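Local structure of putative TIM-barrel metal-dependent hydrolase (Mycobacterium avium subsp. paratuberculosis S397, 4DZI) at residues L5-I10 with I384-A389; D21-H26 with H144-W149; K29-R34 with I136-A141; G224-F229 with L390-V395. The protein is probably a metal-dependent hydrolase of the amidohydrolase family with a two-metal site that binds cadmium ions. All coordinates share one frame; numbering follows the deposited sequence.

Interaction 1: L5-I10 with I384-A389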
loop_
_atom_site.group_PDB
_atom_site.type_symbol
_atom_site.label_atom_id
_atom_site.label_comp_id
_atom_site.label_asym_id
_atom_site.label_seq_id
_atom_site.Cartn_x
_atom_site.Cartn_y
_atom_site.Cartn_z
ATOM N N LEU C 5 -31.263 -13.053 18.649
ATOM C CA LEU C 5 -30.472 -14.232 18.973
ATOM C C LEU C 5 -30.885 -14.817 20.325
ATOM O O LEU C 5 -31.421 -14.101 21.162
ATOM C CB LEU C 5 -28.982 -13.881 19.018
ATOM C CG LEU C 5 -28.307 -13.500 17.686
ATOM C CD1 LEU C 5 -26.911 -12.986 18.007
ATOM C CD2 LEU C 5 -28.236 -14.675 16.729
ATOM N N ASN C 6 -30.598 -16.107 20.517
ATOM C CA ASN C 6 -30.926 -16.807 21.763
ATOM C C ASN C 6 -29.807 -16.709 22.783
ATOM O O ASN C 6 -29.862 -17.357 23.821
ATOM C CB ASN C 6 -31.231 -18.286 21.470
ATOM C CG ASN C 6 -32.503 -18.470 20.633
ATOM O OD1 ASN C 6 -33.453 -17.733 20.800
ATOM N ND2 ASN C 6 -32.507 -19.453 19.731
ATOM N N TYR C 7 -28.773 -15.916 22.490
ATOM C CA TYR C 7 -27.663 -15.789 23.429
ATOM C C TYR C 7 -27.151 -14.364 23.344
ATOM O O TYR C 7 -27.371 -13.692 22.301
ATOM C CB TYR C 7 -26.538 -16.770 23.065
ATOM C CG TYR C 7 -26.215 -16.749 21.573
ATOM C CD1 TYR C 7 -25.278 -15.814 21.050
ATOM C CD2 TYR C 7 -26.866 -17.612 20.692
ATOM C CE1 TYR C 7 -24.998 -15.774 19.688
ATOM C CE2 TYR C 7 -26.589 -17.588 19.330
ATOM C CZ TYR C 7 -25.657 -16.659 18.840
ATOM O OH TYR C 7 -25.426 -16.658 17.466
ATOM N N ARG C 8 -26.504 -13.911 24.414
ATOM C CA ARG C 8 -25.860 -12.571 24.425
ATOM C C ARG C 8 -24.635 -12.645 23.544
ATOM O O ARG C 8 -24.042 -13.689 23.403
ATOM C CB ARG C 8 -25.466 -12.151 25.838
ATOM C CG ARG C 8 -26.674 -11.969 26.769
ATOM C CD ARG C 8 -26.234 -12.079 28.231
ATOM N NE ARG C 8 -25.768 -13.437 28.548
ATOM C CZ ARG C 8 -25.156 -13.764 29.685
ATOM N NH1 ARG C 8 -24.748 -15.012 29.913
ATOM N NH2 ARG C 8 -24.937 -12.819 30.590
ATOM N N VAL C 9 -24.243 -11.503 22.985
ATOM C CA VAL C 9 -23.087 -11.494 22.098
ATOM C C VAL C 9 -21.861 -10.941 22.794
ATOM O O VAL C 9 -21.947 -10.347 23.877
ATOM C CB VAL C 9 -23.393 -10.712 20.811
ATOM C CG1 VAL C 9 -24.600 -11.329 20.102
ATOM C CG2 VAL C 9 -23.659 -9.236 21.096
ATOM N N ILE C 10 -20.687 -11.132 22.181
ATOM C CA ILE C 10 -19.447 -10.571 22.688
ATOM C C ILE C 10 -18.978 -9.627 21.561
ATOM O O ILE C 10 -18.707 -10.090 20.475
ATOM C CB ILE C 10 -18.389 -11.669 22.896
ATOM C CG1 ILE C 10 -18.941 -12.789 23.797
ATOM C CG2 ILE C 10 -17.069 -11.055 23.410
ATOM C CD1 ILE C 10 -19.162 -12.391 25.230
ATOM N N ILE C 384 -19.178 -16.604 15.292
ATOM C CA ILE C 384 -18.839 -15.233 14.878
ATOM C C ILE C 384 -19.339 -14.192 15.885
ATOM O O ILE C 384 -18.631 -13.219 16.222
ATOM C CB ILE C 384 -19.407 -14.961 13.481
ATOM C CG1 ILE C 384 -18.624 -15.821 12.467
ATOM C CG2 ILE C 384 -19.262 -13.493 13.111
ATOM C CD1 ILE C 384 -19.243 -15.807 11.087
ATOM N N MET C 385 -20.545 -14.407 16.398
ATOM C CA MET C 385 -21.131 -13.443 17.337
ATOM C C MET C 385 -20.711 -13.549 18.794
ATOM O O MET C 385 -20.932 -12.627 19.578
ATOM C CB MET C 385 -22.667 -13.535 17.267
ATOM C CG MET C 385 -23.264 -13.221 15.902
ATOM S SD MET C 385 -22.872 -11.557 15.270
ATOM C CE MET C 385 -23.687 -10.480 16.435
ATOM N N ARG C 386 -20.109 -14.668 19.161
ATOM C CA ARG C 386 -19.795 -14.893 20.558
ATOM C C ARG C 386 -18.567 -15.762 20.824
ATOM O O ARG C 386 -17.639 -15.353 21.503
ATOM C CB ARG C 386 -21.025 -15.528 21.204
ATOM C CG ARG C 386 -20.823 -15.833 22.659
ATOM C CD ARG C 386 -22.073 -16.441 23.247
ATOM N NE ARG C 386 -21.706 -16.773 24.614
ATOM C CZ ARG C 386 -21.750 -15.941 25.658
ATOM N NH1 ARG C 386 -22.231 -14.699 25.557
ATOM N NH2 ARG C 386 -21.300 -16.361 26.837
ATOM N N ASP C 387 -18.553 -16.991 20.302
ATOM C CA ASP C 387 -17.535 -17.896 20.813
ATOM C C ASP C 387 -16.129 -17.702 20.262
ATOM O O ASP C 387 -15.138 -18.032 20.934
ATOM C CB ASP C 387 -18.002 -19.321 20.650
ATOM C CG ASP C 387 -19.150 -19.635 21.598
ATOM O OD1 ASP C 387 -19.087 -19.202 22.763
ATOM O OD2 ASP C 387 -20.100 -20.292 21.187
ATOM N N ASN C 388 -16.001 -17.168 19.046
ATOM C CA ASN C 388 -14.648 -16.929 18.571
ATOM C C ASN C 388 -13.930 -15.905 19.444
ATOM O O ASN C 388 -12.734 -15.995 19.646
ATOM C CB ASN C 388 -14.662 -16.400 17.145
ATOM C CG ASN C 388 -15.098 -17.462 16.145
ATOM O OD1 ASN C 388 -15.087 -18.657 16.438
ATOM N ND2 ASN C 388 -15.477 -17.028 14.963
ATOM N N ALA C 389 -14.654 -14.895 19.911
ATOM C CA ALA C 389 -14.064 -13.870 20.792
ATOM C C ALA C 389 -13.611 -14.517 22.108
ATOM O O ALA C 389 -12.582 -14.166 22.641
ATOM C CB ALA C 389 -15.063 -12.760 21.071
#
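The Tyr7 ring meets Met385 at its edge, where CE1 lies 4.0 Å from Met385 CB near the ring plane, while Leu5 CB sits over the centre of one ring face. Beside it the Arg386 guanidinium receives Ile10 CG1 over one face and the carbonyl oxygen of Arg8 at its edge. Arg386 reaches that oxygen with a chain extended from CG to NE, CG anti to the backbone N (chi1 179°), and its methylene groups run past the tyrosine ring in the opposite direction. NH1 donates to Arg8 O at 3.0 Å from well above the carbonyl plane, and the same nitrogen forms a salt bridge with Glu116, which ties the arginine to strand 115-121. A straighter bond joins the backbones: Ile10 N to Met385 O, 3.0 Å and 170° at the hydrogen, in the carbonyl plane. Around it Val9 CG1 packs on Met385 CE at 3.9 Å, and Ile10 CG2 touches Ala389 CB at 3.5 Å. Met385 O lies in the wider pi-type turn at 384-387, so the first strand takes its bond from a distorted part of helix 378-393. The arrangement joins the start of strand 9-15 to the C-terminal helix of an amidohydrolase TIM barrel.

Interaction 2: D21-H26 with H144-W149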
loop_
_atom_site.group_PDB
_atom_site.type_symbol
_atom_site.label_atom_id
_atom_site.label_comp_id
_atom_site.label_asym_id
_atom_site.label_seq_id
_atom_site.Cartn_x
_atom_site.Cartn_y
_atom_site.Cartn_z
ATOM N N ASP C 21 -9.111 14.923 30.612
ATOM C CA ASP C 21 -7.927 14.599 31.404
ATOM C C ASP C 21 -7.473 13.142 31.313
ATOM O O ASP C 21 -6.664 12.651 32.142
ATOM C CB ASP C 21 -8.149 15.005 32.888
ATOM C CG ASP C 21 -9.202 14.146 33.580
ATOM O OD1 ASP C 21 -9.898 13.388 32.883
ATOM O OD2 ASP C 21 -9.328 14.236 34.821
ATOM N N SER C 22 -7.920 12.435 30.281
ATOM C CA SER C 22 -7.506 11.044 30.185
ATOM C C SER C 22 -5.981 10.850 30.124
ATOM O O SER C 22 -5.448 9.902 30.664
ATOM C CB SER C 22 -8.195 10.325 29.008
ATOM O OG SER C 22 -7.786 10.874 27.756
ATOM N N PHE C 23 -5.279 11.744 29.436
ATOM C CA PHE C 23 -3.824 11.677 29.341
ATOM C C PHE C 23 -3.080 12.576 30.342
ATOM O O PHE C 23 -1.839 12.634 30.337
ATOM C CB PHE C 23 -3.372 11.960 27.891
ATOM C CG PHE C 23 -3.495 10.771 26.986
ATOM C CD1 PHE C 23 -4.701 10.481 26.343
ATOM C CD2 PHE C 23 -2.410 9.954 26.768
ATOM C CE1 PHE C 23 -4.824 9.361 25.528
ATOM C CE2 PHE C 23 -2.527 8.832 25.937
ATOM C CZ PHE C 23 -3.727 8.549 25.318
ATOM N N THR C 24 -3.816 13.257 31.223
ATOM C CA THR C 24 -3.178 14.188 32.155
ATOM C C THR C 24 -3.445 13.886 33.642
ATOM O O THR C 24 -2.634 14.230 34.488
ATOM C CB THR C 24 -3.603 15.648 31.855
ATOM O OG1 THR C 24 -5.022 15.803 32.042
ATOM C CG2 THR C 24 -3.245 16.044 30.383
ATOM N N ARG C 25 -4.592 13.276 33.934
ATOM C CA ARG C 25 -5.034 13.036 35.315
ATOM C C ARG C 25 -3.950 12.379 36.141
ATOM O O ARG C 25 -3.729 12.755 37.306
ATOM C CB ARG C 25 -6.309 12.178 35.341
ATOM C CG ARG C 25 -6.867 11.988 36.756
ATOM C CD ARG C 25 -8.090 11.071 36.772
ATOM N NE ARG C 25 -9.132 11.548 35.871
ATOM C CZ ARG C 25 -10.271 10.896 35.633
ATOM N NH1 ARG C 25 -10.532 9.736 36.263
ATOM N NH2 ARG C 25 -11.149 11.404 34.787
ATOM N N HIS C 26 -3.269 11.395 35.557
ATOM C CA HIS C 26 -2.201 10.686 36.265
ATOM C C HIS C 26 -0.843 10.810 35.609
ATOM O O HIS C 26 0.012 9.941 35.763
ATOM C CB HIS C 26 -2.570 9.217 36.453
ATOM C CG HIS C 26 -3.867 9.021 37.190
ATOM N ND1 HIS C 26 -3.999 9.287 38.526
ATOM C CD2 HIS C 26 -5.117 8.621 36.745
ATOM C CE1 HIS C 26 -5.271 9.050 38.906
ATOM N NE2 HIS C 26 -5.961 8.643 37.820
ATOM N N HIS C 144 1.394 5.314 30.162
ATOM C CA HIS C 144 1.114 4.866 31.527
ATOM C C HIS C 144 -0.001 5.681 32.170
ATOM O O HIS C 144 -0.925 5.115 32.795
ATOM C CB HIS C 144 2.395 4.836 32.393
ATOM C CG HIS C 144 2.173 4.219 33.732
ATOM N ND1 HIS C 144 1.731 2.943 33.869
ATOM C CD2 HIS C 144 2.292 4.743 35.016
ATOM C CE1 HIS C 144 1.597 2.664 35.187
ATOM N NE2 HIS C 144 1.947 3.763 35.883
ATOM N N ALA C 145 0.038 7.007 32.002
ATOM C CA ALA C 145 -0.998 7.900 32.563
ATOM C C ALA C 145 -2.377 7.497 32.048
ATOM O O ALA C 145 -3.350 7.367 32.808
ATOM C CB ALA C 145 -0.722 9.339 32.157
ATOM N N PHE C 146 -2.447 7.259 30.738
ATOM C CA PHE C 146 -3.666 6.845 30.111
ATOM C C PHE C 146 -4.206 5.523 30.684
ATOM O O PHE C 146 -5.414 5.385 30.929
ATOM C CB PHE C 146 -3.441 6.683 28.584
ATOM C CG PHE C 146 -4.638 6.084 27.867
ATOM C CD1 PHE C 146 -5.715 6.882 27.536
ATOM C CD2 PHE C 146 -4.693 4.723 27.570
ATOM C CE1 PHE C 146 -6.818 6.347 26.874
ATOM C CE2 PHE C 146 -5.818 4.169 26.952
ATOM C CZ PHE C 146 -6.878 5.004 26.605
ATOM N N ASN C 147 -3.318 4.551 30.849
ATOM C CA ASN C 147 -3.708 3.241 31.337
ATOM C C ASN C 147 -4.218 3.353 32.780
ATOM O O ASN C 147 -5.160 2.664 33.141
ATOM C CB ASN C 147 -2.515 2.300 31.266
ATOM C CG ASN C 147 -2.191 1.875 29.847
ATOM O OD1 ASN C 147 -2.990 2.059 28.935
ATOM N ND2 ASN C 147 -1.023 1.259 29.672
ATOM N N LEU C 148 -3.602 4.224 33.585
ATOM C CA LEU C 148 -4.095 4.472 34.952
ATOM C C LEU C 148 -5.502 5.069 34.890
ATOM O O LEU C 148 -6.397 4.648 35.620
ATOM C CB LEU C 148 -3.143 5.415 35.707
ATOM C CG LEU C 148 -1.773 4.845 36.137
ATOM C CD1 LEU C 148 -0.817 5.919 36.641
ATOM C CD2 LEU C 148 -1.997 3.795 37.213
ATOM N N TRP C 149 -5.698 6.075 34.024
ATOM C CA TRP C 149 -7.002 6.649 33.842
ATOM C C TRP C 149 -8.019 5.595 33.424
ATOM O O TRP C 149 -9.165 5.560 33.887
ATOM C CB TRP C 149 -6.962 7.808 32.804
ATOM C CG TRP C 149 -8.378 8.064 32.376
ATOM C CD1 TRP C 149 -9.349 8.759 33.084
ATOM C CD2 TRP C 149 -9.084 7.461 31.231
ATOM N NE1 TRP C 149 -10.548 8.683 32.461
ATOM C CE2 TRP C 149 -10.444 7.925 31.304
ATOM C CE3 TRP C 149 -8.695 6.642 30.145
ATOM C CZ2 TRP C 149 -11.408 7.559 30.373
ATOM C CZ3 TRP C 149 -9.675 6.292 29.194
ATOM C CH2 TRP C 149 -11.012 6.736 29.316
HETATM O O HOH W 1 -4.264 10.076 33.209
#
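Phe146 and Trp149 both carry CG anti to the backbone N (chi1 173° and 163°), which swings their rings toward the 21-26 loop, whereas Phe23 turns CG beside its own N and lays its ring against Phe146. The two phenyl rings are nearly parallel but slid apart, with centroids 4.8 Å apart, and Phe146 CB sits over the face of Phe23 near its rim. Ser22 CB lies over the indole of Trp149, 3.9 Å from the centroid of its six-membered ring, a CH-pi contact. Arg25 presents a guanidinium face to the indole edge: CZ is 3.5 Å from Trp149 CD1, and the planes stand 85° apart. This guanidinium is held side-on by Asp21, through NE to OD2 and NH2 to OD1, while NH1 pairs with Asp153 and Glu152. His26 CB packs on Leu148 CD1 at 3.7 Å, and its NE2 bonds to Glu152. No direct hydrogen bond crosses between the segments. Instead a water donates to Ser22 O at 2.8 Å and accepts from His26 N, with a weak further bond to Ala145 O. The chemistry is thus mainly aromatic and apolar, the water meeting backbone polar groups and the acidic partners probably offsetting much of the arginine's charge.

Interaction 3: K29-R34 with I136-A141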
loop_
_atom_site.group_PDB
_atom_site.type_symbol
_atom_site.label_atom_id
_atom_site.label_comp_id
_atom_site.label_asym_id
_atom_site.label_seq_id
_atom_site.Cartn_x
_atom_site.Cartn_y
_atom_site.Cartn_z
ATOM N N LYS C 29 4.324 15.083 36.385
ATOM C CA LYS C 29 4.396 16.511 36.059
ATOM C C LYS C 29 5.603 16.873 35.197
ATOM O O LYS C 29 5.610 17.917 34.567
ATOM C CB LYS C 29 4.360 17.378 37.312
ATOM C CG LYS C 29 4.986 16.731 38.532
ATOM C CD LYS C 29 6.314 17.365 38.906
ATOM C CE LYS C 29 6.651 17.052 40.354
ATOM N NZ LYS C 29 7.594 18.047 40.925
ATOM N N LYS C 30 6.590 15.990 35.155
ATOM C CA LYS C 30 7.751 16.173 34.301
ATOM C C LYS C 30 7.312 16.324 32.847
ATOM O O LYS C 30 7.974 16.988 32.053
ATOM C CB LYS C 30 8.698 14.986 34.426
ATOM C CG LYS C 30 9.875 15.078 33.466
ATOM C CD LYS C 30 10.827 13.897 33.595
ATOM C CE LYS C 30 12.057 14.107 32.721
ATOM N NZ LYS C 30 12.908 12.888 32.637
ATOM N N PHE C 31 6.200 15.690 32.504
ATOM C CA PHE C 31 5.712 15.676 31.116
ATOM C C PHE C 31 4.488 16.543 30.860
ATOM O O PHE C 31 3.776 16.383 29.864
ATOM C CB PHE C 31 5.445 14.225 30.720
ATOM C CG PHE C 31 6.667 13.360 30.859
ATOM C CD1 PHE C 31 7.670 13.395 29.908
ATOM C CD2 PHE C 31 6.853 12.569 31.979
ATOM C CE1 PHE C 31 8.815 12.623 30.037
ATOM C CE2 PHE C 31 7.992 11.799 32.122
ATOM C CZ PHE C 31 8.981 11.824 31.153
ATOM N N LYS C 32 4.277 17.535 31.715
ATOM C CA LYS C 32 3.057 18.314 31.658
ATOM C C LYS C 32 2.963 19.079 30.330
ATOM O O LYS C 32 1.876 19.325 29.839
ATOM C CB LYS C 32 3.008 19.268 32.861
ATOM C CG LYS C 32 1.810 20.186 32.955
ATOM C CD LYS C 32 2.103 21.213 34.057
ATOM C CE LYS C 32 0.849 21.788 34.694
ATOM N NZ LYS C 32 -0.081 22.347 33.679
ATOM N N ARG C 33 4.102 19.448 29.757
ATOM C CA ARG C 33 4.102 20.139 28.469
ATOM C C ARG C 33 4.506 19.179 27.363
ATOM O O ARG C 33 4.027 19.284 26.225
ATOM C CB ARG C 33 5.067 21.335 28.486
ATOM C CG ARG C 33 4.841 22.284 29.666
ATOM C CD ARG C 33 3.390 22.732 29.813
ATOM N NE ARG C 33 3.343 23.629 30.987
ATOM C CZ ARG C 33 2.270 24.277 31.436
ATOM N NH1 ARG C 33 1.085 24.189 30.828
ATOM N NH2 ARG C 33 2.399 25.042 32.512
ATOM N N ARG C 34 5.393 18.247 27.683
ATOM C CA ARG C 34 5.837 17.285 26.693
ATOM C C ARG C 34 4.736 16.348 26.191
ATOM O O ARG C 34 4.795 15.864 25.053
ATOM C CB ARG C 34 7.035 16.485 27.169
ATOM C CG ARG C 34 8.321 17.307 27.123
ATOM C CD ARG C 34 9.405 16.685 27.989
ATOM N NE ARG C 34 9.905 15.449 27.422
ATOM C CZ ARG C 34 10.939 14.772 27.920
ATOM N NH1 ARG C 34 11.584 15.227 28.993
ATOM N NH2 ARG C 34 11.330 13.645 27.360
ATOM N N ILE C 136 10.278 9.739 23.047
ATOM C CA ILE C 136 10.098 8.393 23.592
ATOM C C ILE C 136 9.730 8.408 25.090
ATOM O O ILE C 136 8.821 7.700 25.542
ATOM C CB ILE C 136 11.374 7.561 23.403
ATOM C CG1 ILE C 136 11.805 7.546 21.933
ATOM C CG2 ILE C 136 11.206 6.148 23.958
ATOM C CD1 ILE C 136 10.869 6.784 21.040
ATOM N N GLU C 137 10.400 9.241 25.870
ATOM C CA GLU C 137 10.051 9.312 27.299
ATOM C C GLU C 137 8.627 9.830 27.508
ATOM O O GLU C 137 7.912 9.331 28.380
ATOM C CB GLU C 137 11.041 10.206 28.065
ATOM C CG GLU C 137 12.419 9.586 28.206
ATOM C CD GLU C 137 13.374 10.437 29.028
ATOM O OE1 GLU C 137 13.295 11.686 28.964
ATOM O OE2 GLU C 137 14.218 9.849 29.736
ATOM N N ALA C 138 8.213 10.849 26.752
ATOM C CA ALA C 138 6.846 11.379 26.901
ATOM C C ALA C 138 5.824 10.323 26.440
ATOM O O ALA C 138 4.732 10.229 26.990
ATOM C CB ALA C 138 6.661 12.676 26.109
ATOM N N THR C 139 6.178 9.560 25.407
ATOM C CA THR C 139 5.323 8.446 24.943
ATOM C C THR C 139 5.042 7.460 26.070
ATOM O O THR C 139 3.881 7.165 26.371
ATOM C CB THR C 139 5.963 7.670 23.764
ATOM O OG1 THR C 139 5.969 8.499 22.599
ATOM C CG2 THR C 139 5.152 6.411 23.437
ATOM N N MET C 140 6.102 6.969 26.701
ATOM C CA MET C 140 5.941 5.948 27.737
ATOM C C MET C 140 5.197 6.490 28.947
ATOM O O MET C 140 4.347 5.787 29.520
ATOM C CB MET C 140 7.312 5.369 28.170
ATOM C CG MET C 140 8.131 4.766 27.041
ATOM S SD MET C 140 7.295 3.551 25.992
ATOM C CE MET C 140 7.316 2.102 27.019
ATOM N N ALA C 141 5.497 7.718 29.358
ATOM C CA ALA C 141 4.805 8.286 30.511
ATOM C C ALA C 141 3.345 8.544 30.194
ATOM O O ALA C 141 2.472 8.449 31.084
ATOM C CB ALA C 141 5.478 9.574 30.958
#
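Arg34 meets helix 136-153 first through CB, which lies 4.0 Å from Ala138 CB. Its CG stands beside the backbone N, and the chain then bends at chi3 (70°), carrying the guanidinium to the edge of the Phe31 ring, so that CE1 lies over the centre of one guanidinium face. NE forms a salt bridge with Asp135, just before the helical segment. At the tip, NH2 donates to Glu137 OE1 at 3.2 Å with an angle of 161° at the hydrogen. The bond lies in the guanidinium plane and uses the anti lone pair of OE1, the one directed away from the other carboxylate oxygen. NH2 also comes within 3.5 Å of Glu137 CB. The same OE1 draws Lys30, whose extended chain places NZ 3.9 Å away, a long salt bridge that completes a network of two basic side chains around one acid.

Beside these charges Phe31 supplies the apolar part of the contact. Ala141 CB stands over the face of its ring, 3.8 Å from the centroid, a CH-pi contact, and CD1 touches Ala138 CA at 3.7 Å. Residues Glu137, Ala138 and Ala141, one turn of the helix, thus take up the aromatic ring, while Lys30 and Glu137 are exposed and their pairing is probably weakened by solvent. The 29-34 segment belongs to the connection between strands 9-15 and 36-40. It rests on the N-terminal turns of helix 136-153, which on another side pack against helix 174-186 through Met140 and its partners Arg176 and Ala177.

Interaction 4: G224-F229 with L390-V395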
loop_
_atom_site.group_PDB
_atom_site.type_symbol
_atom_site.label_atom_id
_atom_site.label_comp_id
_atom_site.label_asym_id
_atom_site.label_seq_id
_atom_site.Cartn_x
_atom_site.Cartn_y
_atom_site.Cartn_z
ATOM N N GLY C 224 -1.243 -15.543 28.008
ATOM C CA GLY C 224 -2.435 -15.837 27.211
ATOM C C GLY C 224 -3.246 -14.600 26.855
ATOM O O GLY C 224 -4.449 -14.701 26.544
ATOM N N VAL C 225 -2.592 -13.442 26.846
ATOM C CA VAL C 225 -3.247 -12.171 26.548
ATOM C C VAL C 225 -2.907 -11.730 25.109
ATOM O O VAL C 225 -1.718 -11.524 24.773
ATOM C CB VAL C 225 -2.799 -11.090 27.565
ATOM C CG1 VAL C 225 -3.156 -9.684 27.078
ATOM C CG2 VAL C 225 -3.424 -11.367 28.938
ATOM N N PRO C 226 -3.944 -11.581 24.254
ATOM C CA PRO C 226 -3.670 -11.173 22.869
ATOM C C PRO C 226 -3.208 -9.732 22.738
ATOM O O PRO C 226 -3.500 -8.890 23.584
ATOM C CB PRO C 226 -5.024 -11.351 22.157
ATOM C CG PRO C 226 -5.945 -11.999 23.128
ATOM C CD PRO C 226 -5.376 -11.824 24.504
ATOM N N VAL C 227 -2.497 -9.451 21.652
ATOM C CA VAL C 227 -2.227 -8.082 21.261
ATOM C C VAL C 227 -3.311 -7.687 20.272
ATOM O O VAL C 227 -3.605 -8.418 19.317
ATOM C CB VAL C 227 -0.821 -7.917 20.629
ATOM C CG1 VAL C 227 -0.579 -8.943 19.517
ATOM C CG2 VAL C 227 -0.622 -6.478 20.151
ATOM N N GLY C 228 -3.916 -6.524 20.494
ATOM C CA GLY C 228 -4.901 -6.046 19.530
ATOM C C GLY C 228 -4.332 -4.881 18.754
ATOM O O GLY C 228 -3.577 -4.078 19.295
ATOM N N PHE C 229 -4.678 -4.833 17.459
ATOM C CA PHE C 229 -4.256 -3.762 16.564
ATOM C C PHE C 229 -5.508 -3.059 16.044
ATOM O O PHE C 229 -6.248 -3.602 15.213
ATOM C CB PHE C 229 -3.470 -4.328 15.347
ATOM C CG PHE C 229 -2.132 -4.910 15.721
ATOM C CD1 PHE C 229 -1.096 -4.090 16.126
ATOM C CD2 PHE C 229 -1.929 -6.286 15.704
ATOM C CE1 PHE C 229 0.138 -4.631 16.492
ATOM C CE2 PHE C 229 -0.690 -6.834 16.081
ATOM C CZ PHE C 229 0.338 -6.001 16.476
ATOM N N LEU C 390 -14.417 -15.453 22.624
ATOM C CA LEU C 390 -14.036 -16.129 23.863
ATOM C C LEU C 390 -12.812 -17.002 23.608
ATOM O O LEU C 390 -11.905 -17.064 24.445
ATOM C CB LEU C 390 -15.223 -16.942 24.407
ATOM C CG LEU C 390 -16.347 -16.029 24.886
ATOM C CD1 LEU C 390 -17.627 -16.834 25.115
ATOM C CD2 LEU C 390 -15.923 -15.323 26.167
ATOM N N ASP C 391 -12.731 -17.608 22.419
ATOM C CA ASP C 391 -11.522 -18.352 22.046
ATOM C C ASP C 391 -10.264 -17.444 22.012
ATOM O O ASP C 391 -9.185 -17.796 22.507
ATOM C CB ASP C 391 -11.689 -18.931 20.650
ATOM C CG ASP C 391 -12.652 -20.120 20.576
ATOM O OD1 ASP C 391 -13.120 -20.664 21.600
ATOM O OD2 ASP C 391 -12.958 -20.509 19.436
ATOM N N LEU C 392 -10.406 -16.261 21.402
ATOM C CA LEU C 392 -9.333 -15.289 21.347
ATOM C C LEU C 392 -8.791 -14.920 22.732
ATOM O O LEU C 392 -7.587 -14.853 22.911
ATOM C CB LEU C 392 -9.816 -14.032 20.609
ATOM C CG LEU C 392 -8.932 -12.796 20.743
ATOM C CD1 LEU C 392 -7.589 -12.916 19.988
ATOM C CD2 LEU C 392 -9.748 -11.602 20.202
ATOM N N LEU C 393 -9.689 -14.685 23.694
ATOM C CA LEU C 393 -9.270 -14.220 24.999
ATOM C C LEU C 393 -8.679 -15.360 25.811
ATOM O O LEU C 393 -7.756 -15.149 26.612
ATOM C CB LEU C 393 -10.483 -13.686 25.757
ATOM C CG LEU C 393 -11.011 -12.363 25.187
ATOM C CD1 LEU C 393 -12.240 -11.974 25.979
ATOM C CD2 LEU C 393 -9.919 -11.317 25.305
ATOM N N GLY C 394 -9.225 -16.554 25.579
ATOM C CA GLY C 394 -8.899 -17.719 26.379
ATOM C C GLY C 394 -7.647 -18.440 25.891
ATOM O O GLY C 394 -7.064 -18.125 24.834
ATOM N N VAL C 395 -7.210 -19.397 26.699
ATOM C CA VAL C 395 -6.164 -20.339 26.313
ATOM C C VAL C 395 -6.714 -21.666 26.830
ATOM O O VAL C 395 -6.947 -21.765 28.020
ATOM C CB VAL C 395 -4.835 -20.049 27.063
ATOM C CG1 VAL C 395 -3.865 -21.214 26.892
ATOM C CG2 VAL C 395 -4.219 -18.748 26.577
#
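The backbone of Gly224 has positive phi (70°) and ends helix 214-223 in a Schellman motif, after which the chain passes through Val225 and Pro226 into strand 227-230, one of the parallel strands of the TIM barrel. The other partner is also a helix end: helix 378-393 stops at Leu393, and Gly394 leads out of it, its N bonded back to Leu390 O. The two helix ends thus face each other, with the CA atoms of Gly224 and Val395 the nearest across the two segments.

Pro226 packs against Leu392. Its ring atom CG lies 3.7 Å from Leu392 CD1 and CB is equally near the same methyl, while CG also comes to 3.3 Å from Leu392 O. Leu392 reaches the proline because CG stands anti to its backbone N (chi1 166°), which turns the end of the side chain to the strand, where it also touches Val290 of strand 289-292. Leu393 borders the contact with a more distant side chain.

Two carbonyl oxygens, Gly224 O and Leu393 O, approach to 3.3 Å without a hydrogen bond, both being acceptors. Lys288 NZ bonds to Gly224 O, Leu392 O and Gly394 O, so a single ammonium group gathers carbonyls from both segments; its positive charge probably offsets some of the repulsion between the oxygens. Finally, the glycine's bare alpha carbon receives a methyl directly: Val395 CG2 lies 3.5 Å from Gly224 CA.

How the interactions relate
Interactions 1 and 4 share helix 378-393 and have centres 16 Å apart; Ile10 CG1 and Leu390 CG pack at 4.3 Å where they touch. Along the chain their segments alternate. Helix 378-393 meets the start of strand 9-15 in one contact and the turn leading into strand 227-230 in the other. Interactions 2 and 3 share helix 136-153, with centres 11 Å apart, and fasten successive parts of the long connection between strands 9-15 and 36-40 to it. Both close before interaction 4 opens and lie within the span bracketed by interaction 1, whose centre is 40 Å from that of interaction 3. The contacts thus form two pairs, each gathered on one helix; the side chains of Phe146 and Leu392 are each about 13 Å from a bound cadmium ion.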